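PDB 6NFA: proto-oncogene vav from Homo sapiens, which probably acts as a guanine nucleotide exchange factor for Rho-family GTPases, combining RhoGEF (DH), PH and C1 domains in one chain. Local coordinates for residues 84-89 with 127-132; 224-229 with 384-389; 373-378 with 397-402. One frame throughout, in Å; residues are numbered along the deposited sequence.

Overall arrangement
Contact 1 (84-89 with 127-132) lies among the helices of the RhoGEF domain, contact 2 (224-229 with 384-389) joins helix 196-235 to a C1-domain loop, and contact 3 (373-378 with 397-402) surrounds a zinc ion of the C1 domain. Centre to centre, contact 1 is about 19 Å from contact 2 and 25 Å from contact 3, while contacts 2 and 3 are about 18 Å apart. Contacts 1 and 2 touch where Ser131 OG packs 4.0 Å from Thr385 CG2. All three border the ligand 9K1: Gly127 and Arg128 pack on it, whereas Gly384 and Thr373 hydrogen-bond to it, placing the compound between the RhoGEF and C1 domains.

Contact 1: residues 84-89 with 127-132; sequences INIEDL and GRYCSQ. With 9K1 ((2S)-2-{[3-(4-methylphenyl)imidazo[1,2-a]pyrazin-8-yl]amino}-3-(pyridin-3-yl)propan-1-ol), chain D.
Leu89 lays its CD1 methyl over one face of the Tyr129 ring, 4.1 Å from the ring centroid and 20° off the normal, a CH-pi contact displaced toward the rim. The edge of the same ring is met by Asn85, whose OD1 lies in the ring plane 3.3 Å from Tyr129 CD1; amide and ring planes differ by just 12°. Held between backbone N and carbonyl carbon (chi1 58°), CG of Asn85 carries the amide to the ring edge with ND2 turned to the carbonyl O of Val125, a hydrogen bond that fixes the amide's rotation. Asn85 holds the N-cap position of helix 86-105 without a capping bond from its side chain. Both segments belong to the RhoGEF (DH) domain, a bundle of helices: the turn before helix 86-105 and that helix's first turn pack against helix 126-146. Ile84 CD1 and Ile86 CD1 approach Tyr129 CE1 obliquely, at 4.0 and 4.1 Å, while Tyr129 OH bonds to the carbonyl O of Leu172. Replacing Tyr129 by an alanine is likely to leave that carbonyl without its hydroxyl mate and open a gap beside Leu89 and the two isoleucines. The Arg128 guanidinium slides past Asn85 with CB of Asn85 over one face, 3.5 Å from Arg128 NH1. Ile84 CG2 rests 3.7 Å from Gln132 NE2. Gly127 C packs 3.6 Å from 9K1 C25.

Contact 2: residues 224-229 with 384-389; sequences ETLRQI and GTFYQG. With 9K1 ((2S)-2-{[3-(4-methylphenyl)imidazo[1,2-a]pyrazin-8-yl]amino}-3-(pyridin-3-yl)propan-1-ol), chain D.
Leu226 and Phe386 are the pair whose CA atoms lie nearest, 7.8 Å apart, so the gap between helix 196-235 and the irregular loop 384-389 is bridged by side chains. With phi 99° at Gly384, any side chain there would collide with the carbonyl oxygen of the residue before; Phe386 then takes an extended conformation. With CG anti to the backbone N (chi1 -176°), the Phe386 ring reaches toward the helix. Three side chains of the helix, two from adjacent positions and one a turn further on, meet it obliquely: Leu226 CD2 comes to 3.8 Å from Phe386 CD1, Thr225 CG2 to 3.8 Å from Phe386 CE2, and Ile229, whose side chain runs head-on against that of Phe386, brings CD1 to 3.5 Å from Phe386 CZ. Tyr387 CD2 lies over the centre of one ring face.

Asp222 OD2 accepts the backbone N-H groups of both Thr385 and Phe386, and Thr385 OG1 pairs with Asn223. Gln388 NE2 donates a nearly straight bond (165°) of 3.1 Å to Gly384 O, from above the carbonyl plane. Gly384 also grips the ligand, its N 3.1 Å from 9K1 N7 and its O weakly bound by 9K1 N11. The loop is thus held to the helix both by an apolar patch round Phe386 and by polar bonds from Asp222 and Asn223, while N and O of Gly384 meet an acceptor and a donor of the ligand.

Contact 3: residues 373-378 with 397-402; sequences TSCKAC and ASAHKE. With ZN (zinc ion), chain C; 9K1 ((2S)-2-{[3-(4-methylphenyl)imidazo[1,2-a]pyrazin-8-yl]amino}-3-(pyridin-3-yl)propan-1-ol), chain D.
Cys375, Cys378 and His400 bind one zinc ion, through Cys375 SG at 2.4 Å, Cys378 SG at 2.3 Å and His400 ND1 at 2.2 Å from the metal. Cys403 SG supplies the fourth ligand, completing a site of three cysteines and one histidine of the kind found in C1 domains, with the two cysteines of 373-378 in a CxxC arrangement. With SG anti to the backbone N (chi1 171°), the Cys375 sulfur is placed at the zinc and within range of several N-H groups: Ala377 N donates to Cys375 SG at 3.4 Å, with weak bonds from Cys378 N and, across the contact, His400 N. Such donors would be expected to spread the negative charge of the thiolate. The Cys378 sulfur sits in the plane of the imidazole at its edge, and His400 NE2 bonds to the carbonyl O of Leu381, so the ring's rotation is fixed from both nitrogens.

Outside the metal shell, Lys376 N donates a bond of 2.9 Å to Ser398 O. Thr373 N donates to 9K1 O14 at 2.9 Å, tying the ligand's hydroxyl to the same segment.

Round this core the packing is made by short side chains. Thr373 CG2 lies against Ser398 OG at 3.4 Å, and Ala399 CB lies 3.8 Å from Cys375 SG, while Lys376 CG passes Ala397 CB before the chain leads away. Ser398 also touches Phe369 and Leu382. Strand 398-399 is an outer strand of a three-stranded antiparallel sheet, bonded through Ala399 to Tyr390 of strand 389-392, and Lys401 NZ reaches Ser350 in helix 335-352.

Contact 1: residues 84-89 with 127-132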
loop_
_atom_site.group_PDB
_atom_site.type_symbol
_atom_site.label_atom_id
_atom_site.label_comp_id
_atom_site.label_asym_id
_atom_site.label_seq_id
_atom_site.Cartn_x
_atom_site.Cartn_y
_atom_site.Cartn_z
ATOM N N ILE A 84 -4.987 18.733 1.973
ATOM C CA ILE A 84 -4.268 18.109 0.878
ATOM C C ILE A 84 -4.843 18.584 -0.475
ATOM O O ILE A 84 -4.858 19.789 -0.735
ATOM C CB ILE A 84 -4.187 16.553 1.052
ATOM C CG1 ILE A 84 -4.098 16.142 2.557
ATOM C CG2 ILE A 84 -3.038 15.949 0.202
ATOM C CD1 ILE A 84 -4.430 14.781 2.869
ATOM N N ASN A 85 -5.313 17.642 -1.309
ATOM C CA ASN A 85 -5.888 17.871 -2.641
ATOM C C ASN A 85 -7.412 17.676 -2.642
ATOM O O ASN A 85 -7.974 17.276 -3.660
ATOM C CB ASN A 85 -5.231 16.933 -3.662
ATOM C CG ASN A 85 -5.332 15.442 -3.379
ATOM O OD1 ASN A 85 -5.783 14.967 -2.313
ATOM N ND2 ASN A 85 -4.862 14.678 -4.345
ATOM N N ILE A 86 -8.072 17.948 -1.496
ATOM C CA ILE A 86 -9.524 17.806 -1.307
ATOM C C ILE A 86 -10.334 18.471 -2.426
ATOM O O ILE A 86 -11.312 17.889 -2.887
ATOM C CB ILE A 86 -9.972 18.277 0.106
ATOM C CG1 ILE A 86 -11.383 17.787 0.443
ATOM C CG2 ILE A 86 -9.822 19.802 0.310
ATOM C CD1 ILE A 86 -11.472 16.324 0.671
ATOM N N GLU A 87 -9.901 19.666 -2.867
ATOM C CA GLU A 87 -10.528 20.426 -3.941
ATOM C C GLU A 87 -10.470 19.665 -5.251
ATOM O O GLU A 87 -11.461 19.656 -5.982
ATOM C CB GLU A 87 -9.880 21.798 -4.121
ATOM C CG GLU A 87 -9.988 22.705 -2.910
ATOM C CD GLU A 87 -9.264 24.035 -3.034
ATOM O OE1 GLU A 87 -9.257 24.797 -2.041
ATOM O OE2 GLU A 87 -8.732 24.337 -4.126
ATOM N N ASP A 88 -9.332 18.999 -5.543
ATOM C CA ASP A 88 -9.213 18.228 -6.774
ATOM C C ASP A 88 -10.097 16.988 -6.760
ATOM O O ASP A 88 -10.647 16.657 -7.807
ATOM C CB ASP A 88 -7.766 17.910 -7.145
ATOM C CG ASP A 88 -7.607 17.856 -8.655
ATOM O OD1 ASP A 88 -7.739 18.928 -9.309
ATOM O OD2 ASP A 88 -7.402 16.741 -9.193
ATOM N N LEU A 89 -10.314 16.373 -5.578
ATOM C CA LEU A 89 -11.230 15.239 -5.412
ATOM C C LEU A 89 -12.648 15.687 -5.812
ATOM O O LEU A 89 -13.236 15.084 -6.708
ATOM C CB LEU A 89 -11.227 14.694 -3.963
ATOM C CG LEU A 89 -9.943 14.039 -3.421
ATOM C CD1 LEU A 89 -10.244 13.254 -2.166
ATOM C CD2 LEU A 89 -9.291 13.105 -4.447
ATOM N N GLY A 127 -4.307 8.863 -4.762
ATOM C CA GLY A 127 -3.018 8.322 -4.345
ATOM C C GLY A 127 -2.338 9.207 -3.322
ATOM O O GLY A 127 -2.001 8.753 -2.219
ATOM N N ARG A 128 -2.180 10.494 -3.689
ATOM C CA ARG A 128 -1.641 11.576 -2.871
ATOM C C ARG A 128 -2.475 11.670 -1.562
ATOM O O ARG A 128 -1.894 11.691 -0.477
ATOM C CB ARG A 128 -1.733 12.885 -3.666
ATOM C CG ARG A 128 -0.814 13.974 -3.184
ATOM C CD ARG A 128 -0.972 15.202 -4.049
ATOM N NE ARG A 128 -0.817 16.420 -3.256
ATOM C CZ ARG A 128 -1.297 17.611 -3.595
ATOM N NH1 ARG A 128 -1.980 17.765 -4.722
ATOM N NH2 ARG A 128 -1.107 18.658 -2.803
ATOM N N TYR A 129 -3.834 11.646 -1.679
ATOM C CA TYR A 129 -4.749 11.707 -0.539
ATOM C C TYR A 129 -4.544 10.568 0.436
ATOM O O TYR A 129 -4.354 10.814 1.621
ATOM C CB TYR A 129 -6.243 11.797 -0.966
ATOM C CG TYR A 129 -7.129 12.349 0.136
ATOM C CD1 TYR A 129 -7.280 13.727 0.317
ATOM C CD2 TYR A 129 -7.780 11.499 1.028
ATOM C CE1 TYR A 129 -8.049 14.241 1.362
ATOM C CE2 TYR A 129 -8.554 11.999 2.072
ATOM C CZ TYR A 129 -8.685 13.371 2.238
ATOM O OH TYR A 129 -9.436 13.860 3.285
ATOM N N CYS A 130 -4.598 9.332 -0.053
ATOM C CA CYS A 130 -4.465 8.121 0.740
ATOM C C CYS A 130 -3.159 8.070 1.512
ATOM O O CYS A 130 -3.150 7.636 2.663
ATOM C CB CYS A 130 -4.635 6.892 -0.149
ATOM S SG CYS A 130 -4.767 5.331 0.764
ATOM N N SER A 131 -2.050 8.482 0.861
ATOM C CA SER A 131 -0.721 8.500 1.457
ATOM C C SER A 131 -0.563 9.527 2.588
ATOM O O SER A 131 0.064 9.211 3.597
ATOM C CB SER A 131 0.346 8.709 0.386
ATOM O OG SER A 131 1.643 8.463 0.906
ATOM N N GLN A 132 -1.127 10.737 2.426
ATOM C CA GLN A 132 -0.985 11.852 3.376
ATOM C C GLN A 132 -2.074 12.034 4.459
ATOM O O GLN A 132 -1.841 12.797 5.395
ATOM C CB GLN A 132 -0.847 13.184 2.618
ATOM C CG GLN A 132 0.523 13.388 2.007
ATOM C CD GLN A 132 0.574 14.611 1.127
ATOM O OE1 GLN A 132 0.855 14.525 -0.075
ATOM N NE2 GLN A 132 0.344 15.785 1.710
HETATM C C1 9K1 D . -0.452 4.866 -6.704
HETATM C C3 9K1 D . -1.903 6.567 -7.351
HETATM C C12 9K1 D . 3.124 5.608 -7.726
HETATM C C13 9K1 D . 4.039 4.575 -8.440
HETATM C C15 9K1 D . 3.829 6.366 -6.555
HETATM C C16 9K1 D . -4.813 5.116 -6.666
HETATM C C17 9K1 D . -6.182 5.196 -6.372
HETATM C C18 9K1 D . -6.653 5.054 -5.048
HETATM C C19 9K1 D . -5.744 4.814 -3.996
HETATM C C20 9K1 D . -4.367 4.767 -4.277
HETATM C C21 9K1 D . -8.156 5.122 -4.771
HETATM C C22 9K1 D . 2.843 7.303 -5.832
HETATM C C23 9K1 D . 2.656 8.641 -6.261
HETATM C C25 9K1 D . 0.969 9.000 -4.624
HETATM C C26 9K1 D . 1.101 7.685 -4.146
HETATM C C27 9K1 D . 2.036 6.836 -4.769
HETATM N N2 9K1 D . -1.631 5.452 -6.693
HETATM C C4 9K1 D . -0.928 7.127 -8.092
HETATM N N5 9K1 D . 0.395 6.524 -8.096
HETATM C C6 9K1 D . 0.687 5.444 -7.445
HETATM N N7 9K1 D . -0.466 3.824 -6.005
HETATM C C8 9K1 D . -1.778 3.630 -5.448
HETATM C C9 9K1 D . -2.425 4.739 -5.896
HETATM C C10 9K1 D . -3.899 4.937 -5.603
HETATM N N11 9K1 D . 1.885 4.900 -7.357
HETATM O O14 9K1 D . 3.416 4.132 -9.668
HETATM N N24 9K1 D . 1.727 9.442 -5.671
#

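Contact 2: residues 224-229 with 384-389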
loop_
_atom_site.group_PDB
_atom_site.type_symbol
_atom_site.label_atom_id
_atom_site.label_comp_id
_atom_site.label_asym_id
_atom_site.label_seq_id
_atom_site.Cartn_x
_atom_site.Cartn_y
_atom_site.Cartn_z
ATOM N N GLU A 224 3.161 1.683 6.221
ATOM C CA GLU A 224 3.465 0.953 7.455
ATOM C C GLU A 224 4.877 0.328 7.392
ATOM O O GLU A 224 5.578 0.328 8.401
ATOM C CB GLU A 224 2.381 -0.100 7.773
ATOM C CG GLU A 224 1.112 0.499 8.376
ATOM C CD GLU A 224 -0.188 -0.282 8.219
ATOM O OE1 GLU A 224 -0.180 -1.355 7.571
ATOM O OE2 GLU A 224 -1.229 0.201 8.727
ATOM N N THR A 225 5.310 -0.146 6.204
ATOM C CA THR A 225 6.649 -0.698 5.971
ATOM C C THR A 225 7.677 0.418 6.143
ATOM O O THR A 225 8.683 0.224 6.812
ATOM C CB THR A 225 6.723 -1.354 4.580
ATOM O OG1 THR A 225 5.890 -2.506 4.566
ATOM C CG2 THR A 225 8.140 -1.765 4.189
ATOM N N LEU A 226 7.403 1.598 5.568
ATOM C CA LEU A 226 8.277 2.755 5.695
ATOM C C LEU A 226 8.407 3.217 7.154
ATOM O O LEU A 226 9.487 3.676 7.554
ATOM C CB LEU A 226 7.856 3.884 4.746
ATOM C CG LEU A 226 8.338 3.677 3.294
ATOM C CD1 LEU A 226 7.359 4.241 2.270
ATOM C CD2 LEU A 226 9.761 4.198 3.089
ATOM N N ARG A 227 7.351 3.030 7.967
ATOM C CA ARG A 227 7.435 3.397 9.384
ATOM C C ARG A 227 8.303 2.394 10.150
ATOM O O ARG A 227 9.162 2.794 10.938
ATOM C CB ARG A 227 6.047 3.574 10.026
ATOM C CG ARG A 227 5.469 4.959 9.742
ATOM C CD ARG A 227 4.001 5.091 10.127
ATOM N NE ARG A 227 3.245 5.843 9.120
ATOM C CZ ARG A 227 2.223 5.352 8.419
ATOM N NH1 ARG A 227 1.803 4.105 8.624
ATOM N NH2 ARG A 227 1.605 6.109 7.523
ATOM N N GLN A 228 8.128 1.109 9.860
ATOM C CA GLN A 228 8.891 0.026 10.459
ATOM C C GLN A 228 10.385 0.190 10.157
ATOM O O GLN A 228 11.194 0.007 11.069
ATOM C CB GLN A 228 8.351 -1.318 9.955
ATOM C CG GLN A 228 8.950 -2.569 10.604
ATOM C CD GLN A 228 8.549 -3.830 9.862
ATOM O OE1 GLN A 228 8.257 -3.824 8.647
ATOM N NE2 GLN A 228 8.543 -4.951 10.572
ATOM N N ILE A 229 10.750 0.564 8.904
ATOM C CA ILE A 229 12.142 0.811 8.509
ATOM C C ILE A 229 12.769 1.911 9.384
ATOM O O ILE A 229 13.849 1.703 9.954
ATOM C CB ILE A 229 12.276 1.099 6.986
ATOM C CG1 ILE A 229 11.911 -0.160 6.177
ATOM C CG2 ILE A 229 13.701 1.587 6.629
ATOM C CD1 ILE A 229 11.827 0.047 4.779
ATOM N N GLY A 384 1.187 1.421 -4.996
ATOM C CA GLY A 384 1.938 1.666 -3.778
ATOM C C GLY A 384 2.965 2.770 -3.883
ATOM O O GLY A 384 3.112 3.418 -4.928
ATOM N N THR A 385 3.702 2.965 -2.776
ATOM C CA THR A 385 4.685 4.040 -2.580
ATOM C C THR A 385 6.120 3.556 -2.333
ATOM O O THR A 385 7.015 4.385 -2.163
ATOM C CB THR A 385 4.232 4.891 -1.371
ATOM O OG1 THR A 385 4.031 4.025 -0.255
ATOM C CG2 THR A 385 2.951 5.653 -1.636
ATOM N N PHE A 386 6.340 2.235 -2.285
ATOM C CA PHE A 386 7.644 1.657 -1.965
ATOM C C PHE A 386 7.808 0.299 -2.646
ATOM O O PHE A 386 6.957 -0.561 -2.445
ATOM C CB PHE A 386 7.738 1.485 -0.426
ATOM C CG PHE A 386 9.045 0.982 0.129
ATOM C CD1 PHE A 386 10.167 1.809 0.169
ATOM C CD2 PHE A 386 9.139 -0.288 0.677
ATOM C CE1 PHE A 386 11.372 1.355 0.709
ATOM C CE2 PHE A 386 10.340 -0.737 1.233
ATOM C CZ PHE A 386 11.448 0.089 1.250
ATOM N N TYR A 387 8.911 0.105 -3.423
ATOM C CA TYR A 387 9.296 -1.121 -4.163
ATOM C C TYR A 387 8.132 -1.819 -4.841
ATOM O O TYR A 387 7.909 -3.005 -4.661
ATOM C CB TYR A 387 10.102 -2.095 -3.286
ATOM C CG TYR A 387 11.549 -1.666 -3.167
ATOM C CD1 TYR A 387 12.463 -1.929 -4.190
ATOM C CD2 TYR A 387 12.001 -0.965 -2.050
ATOM C CE1 TYR A 387 13.792 -1.525 -4.094
ATOM C CE2 TYR A 387 13.328 -0.545 -1.948
ATOM C CZ TYR A 387 14.223 -0.832 -2.971
ATOM O OH TYR A 387 15.531 -0.408 -2.902
ATOM N N GLN A 388 7.394 -1.050 -5.624
ATOM C CA GLN A 388 6.171 -1.427 -6.327
ATOM C C GLN A 388 6.353 -2.476 -7.424
ATOM O O GLN A 388 5.392 -3.179 -7.754
ATOM C CB GLN A 388 5.506 -0.162 -6.887
ATOM C CG GLN A 388 5.374 0.968 -5.861
ATOM C CD GLN A 388 6.438 2.029 -5.982
ATOM O OE1 GLN A 388 7.582 1.744 -6.306
ATOM N NE2 GLN A 388 6.114 3.268 -5.629
ATOM N N GLY A 389 7.566 -2.573 -7.974
ATOM C CA GLY A 389 7.896 -3.536 -9.015
ATOM C C GLY A 389 9.361 -3.556 -9.413
ATOM O O GLY A 389 10.248 -3.436 -8.558
HETATM C C1 9K1 D . -0.452 4.866 -6.704
HETATM C C3 9K1 D . -1.903 6.567 -7.351
HETATM C C12 9K1 D . 3.124 5.608 -7.726
HETATM C C13 9K1 D . 4.039 4.575 -8.440
HETATM C C15 9K1 D . 3.829 6.366 -6.555
HETATM C C16 9K1 D . -4.813 5.116 -6.666
HETATM C C17 9K1 D . -6.182 5.196 -6.372
HETATM C C18 9K1 D . -6.653 5.054 -5.048
HETATM C C19 9K1 D . -5.744 4.814 -3.996
HETATM C C20 9K1 D . -4.367 4.767 -4.277
HETATM C C21 9K1 D . -8.156 5.122 -4.771
HETATM C C22 9K1 D . 2.843 7.303 -5.832
HETATM C C23 9K1 D . 2.656 8.641 -6.261
HETATM C C25 9K1 D . 0.969 9.000 -4.624
HETATM C C26 9K1 D . 1.101 7.685 -4.146
HETATM C C27 9K1 D . 2.036 6.836 -4.769
HETATM N N2 9K1 D . -1.631 5.452 -6.693
HETATM C C4 9K1 D . -0.928 7.127 -8.092
HETATM N N5 9K1 D . 0.395 6.524 -8.096
HETATM C C6 9K1 D . 0.687 5.444 -7.445
HETATM N N7 9K1 D . -0.466 3.824 -6.005
HETATM C C8 9K1 D . -1.778 3.630 -5.448
HETATM C C9 9K1 D . -2.425 4.739 -5.896
HETATM C C10 9K1 D . -3.899 4.937 -5.603
HETATM N N11 9K1 D . 1.885 4.900 -7.357
HETATM O O14 9K1 D . 3.416 4.132 -9.668
HETATM N N24 9K1 D . 1.727 9.442 -5.671
#

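Contact 3: residues 373-378 with 397-402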
loop_
_atom_site.group_PDB
_atom_site.type_symbol
_atom_site.label_atom_id
_atom_site.label_comp_id
_atom_site.label_asym_id
_atom_site.label_seq_id
_atom_site.Cartn_x
_atom_site.Cartn_y
_atom_site.Cartn_z
ATOM N N THR A 373 3.629 5.365 -12.283
ATOM C CA THR A 373 4.190 4.548 -13.360
ATOM C C THR A 373 3.289 3.367 -13.730
ATOM O O THR A 373 2.613 2.792 -12.864
ATOM C CB THR A 373 5.619 4.125 -12.950
ATOM O OG1 THR A 373 6.382 5.290 -12.637
ATOM C CG2 THR A 373 6.346 3.342 -14.018
ATOM N N SER A 374 3.316 2.994 -15.027
ATOM C CA SER A 374 2.574 1.872 -15.595
ATOM C C SER A 374 3.508 0.739 -15.976
ATOM O O SER A 374 4.673 0.972 -16.281
ATOM C CB SER A 374 1.788 2.326 -16.816
ATOM O OG SER A 374 0.798 3.266 -16.440
ATOM N N CYS A 375 2.992 -0.485 -15.975
ATOM C CA CYS A 375 3.719 -1.676 -16.375
ATOM C C CYS A 375 3.818 -1.762 -17.919
ATOM O O CYS A 375 2.795 -1.801 -18.597
ATOM C CB CYS A 375 3.036 -2.911 -15.793
ATOM S SG CYS A 375 3.686 -4.486 -16.412
ATOM N N LYS A 376 5.038 -1.847 -18.462
ATOM C CA LYS A 376 5.311 -1.993 -19.903
ATOM C C LYS A 376 4.592 -3.210 -20.580
ATOM O O LYS A 376 4.395 -3.194 -21.797
ATOM C CB LYS A 376 6.830 -2.068 -20.148
ATOM C CG LYS A 376 7.271 -1.608 -21.528
ATOM C CD LYS A 376 7.352 -0.096 -21.642
ATOM C CE LYS A 376 7.521 0.328 -23.077
ATOM N NZ LYS A 376 7.634 1.804 -23.200
ATOM N N ALA A 377 4.194 -4.240 -19.802
ATOM C CA ALA A 377 3.521 -5.419 -20.337
ATOM C C ALA A 377 1.964 -5.357 -20.309
ATOM O O ALA A 377 1.333 -5.545 -21.359
ATOM C CB ALA A 377 4.021 -6.669 -19.638
ATOM N N CYS A 378 1.352 -5.116 -19.127
ATOM C CA CYS A 378 -0.115 -5.072 -18.967
ATOM C C CYS A 378 -0.705 -3.654 -19.039
ATOM O O CYS A 378 -1.929 -3.509 -19.101
ATOM C CB CYS A 378 -0.542 -5.789 -17.689
ATOM S SG CYS A 378 0.020 -4.985 -16.163
ATOM N N ALA A 397 12.598 0.002 -18.816
ATOM C CA ALA A 397 11.197 -0.435 -18.844
ATOM C C ALA A 397 10.777 -0.874 -17.415
ATOM O O ALA A 397 11.551 -1.544 -16.722
ATOM C CB ALA A 397 11.003 -1.586 -19.837
ATOM N N SER A 398 9.584 -0.453 -16.974
ATOM C CA SER A 398 9.016 -0.751 -15.651
ATOM C C SER A 398 8.050 -1.897 -15.793
ATOM O O SER A 398 7.418 -1.992 -16.836
ATOM C CB SER A 398 8.241 0.456 -15.134
ATOM O OG SER A 398 8.913 1.675 -15.409
ATOM N N ALA A 399 7.891 -2.753 -14.765
ATOM C CA ALA A 399 6.927 -3.874 -14.830
ATOM C C ALA A 399 6.607 -4.495 -13.474
ATOM O O ALA A 399 7.366 -4.326 -12.533
ATOM C CB ALA A 399 7.431 -4.963 -15.782
ATOM N N HIS A 400 5.515 -5.254 -13.392
ATOM C CA HIS A 400 5.149 -5.979 -12.191
ATOM C C HIS A 400 5.994 -7.236 -12.112
ATOM O O HIS A 400 6.503 -7.700 -13.148
ATOM C CB HIS A 400 3.689 -6.407 -12.266
ATOM C CG HIS A 400 2.716 -5.279 -12.242
ATOM N ND1 HIS A 400 1.903 -5.009 -13.323
ATOM C CD2 HIS A 400 2.422 -4.414 -11.247
ATOM C CE1 HIS A 400 1.153 -3.982 -12.962
ATOM N NE2 HIS A 400 1.435 -3.584 -11.726
ATOM N N LYS A 401 6.097 -7.825 -10.888
ATOM C CA LYS A 401 6.863 -9.051 -10.665
ATOM C C LYS A 401 6.434 -10.199 -11.615
ATOM O O LYS A 401 7.283 -10.886 -12.173
ATOM C CB LYS A 401 6.809 -9.505 -9.174
ATOM C CG LYS A 401 7.865 -10.573 -8.845
ATOM C CD LYS A 401 7.897 -11.053 -7.423
ATOM C CE LYS A 401 8.922 -12.165 -7.255
ATOM N NZ LYS A 401 8.617 -13.036 -6.086
ATOM N N GLU A 402 5.121 -10.371 -11.800
ATOM C CA GLU A 402 4.488 -11.428 -12.590
ATOM C C GLU A 402 4.340 -11.124 -14.104
ATOM O O GLU A 402 3.772 -11.950 -14.815
ATOM C CB GLU A 402 3.112 -11.789 -11.957
ATOM C CG GLU A 402 2.059 -10.675 -11.939
ATOM C CD GLU A 402 2.076 -9.608 -10.849
ATOM O OE1 GLU A 402 3.069 -9.513 -10.083
ATOM O OE2 GLU A 402 1.088 -8.835 -10.790
HETATM ZN ZN ZN C . 2.037 -5.825 -15.352
HETATM C C1 9K1 D . -0.452 4.866 -6.704
HETATM C C3 9K1 D . -1.903 6.567 -7.351
HETATM C C12 9K1 D . 3.124 5.608 -7.726
HETATM C C13 9K1 D . 4.039 4.575 -8.440
HETATM C C15 9K1 D . 3.829 6.366 -6.555
HETATM C C16 9K1 D . -4.813 5.116 -6.666
HETATM C C17 9K1 D . -6.182 5.196 -6.372
HETATM C C18 9K1 D . -6.653 5.054 -5.048
HETATM C C19 9K1 D . -5.744 4.814 -3.996
HETATM C C20 9K1 D . -4.367 4.767 -4.277
HETATM C C21 9K1 D . -8.156 5.122 -4.771
HETATM C C22 9K1 D . 2.843 7.303 -5.832
HETATM C C23 9K1 D . 2.656 8.641 -6.261
HETATM C C25 9K1 D . 0.969 9.000 -4.624
HETATM C C26 9K1 D . 1.101 7.685 -4.146
HETATM C C27 9K1 D . 2.036 6.836 -4.769
HETATM N N2 9K1 D . -1.631 5.452 -6.693
HETATM C C4 9K1 D . -0.928 7.127 -8.092
HETATM N N5 9K1 D . 0.395 6.524 -8.096
HETATM C C6 9K1 D . 0.687 5.444 -7.445
HETATM N N7 9K1 D . -0.466 3.824 -6.005
HETATM C C8 9K1 D . -1.778 3.630 -5.448
HETATM C C9 9K1 D . -2.425 4.739 -5.896
HETATM C C10 9K1 D . -3.899 4.937 -5.603
HETATM N N11 9K1 D . 1.885 4.900 -7.357
HETATM O O14 9K1 D . 3.416 4.132 -9.668
HETATM N N24 9K1 D . 1.727 9.442 -5.671
#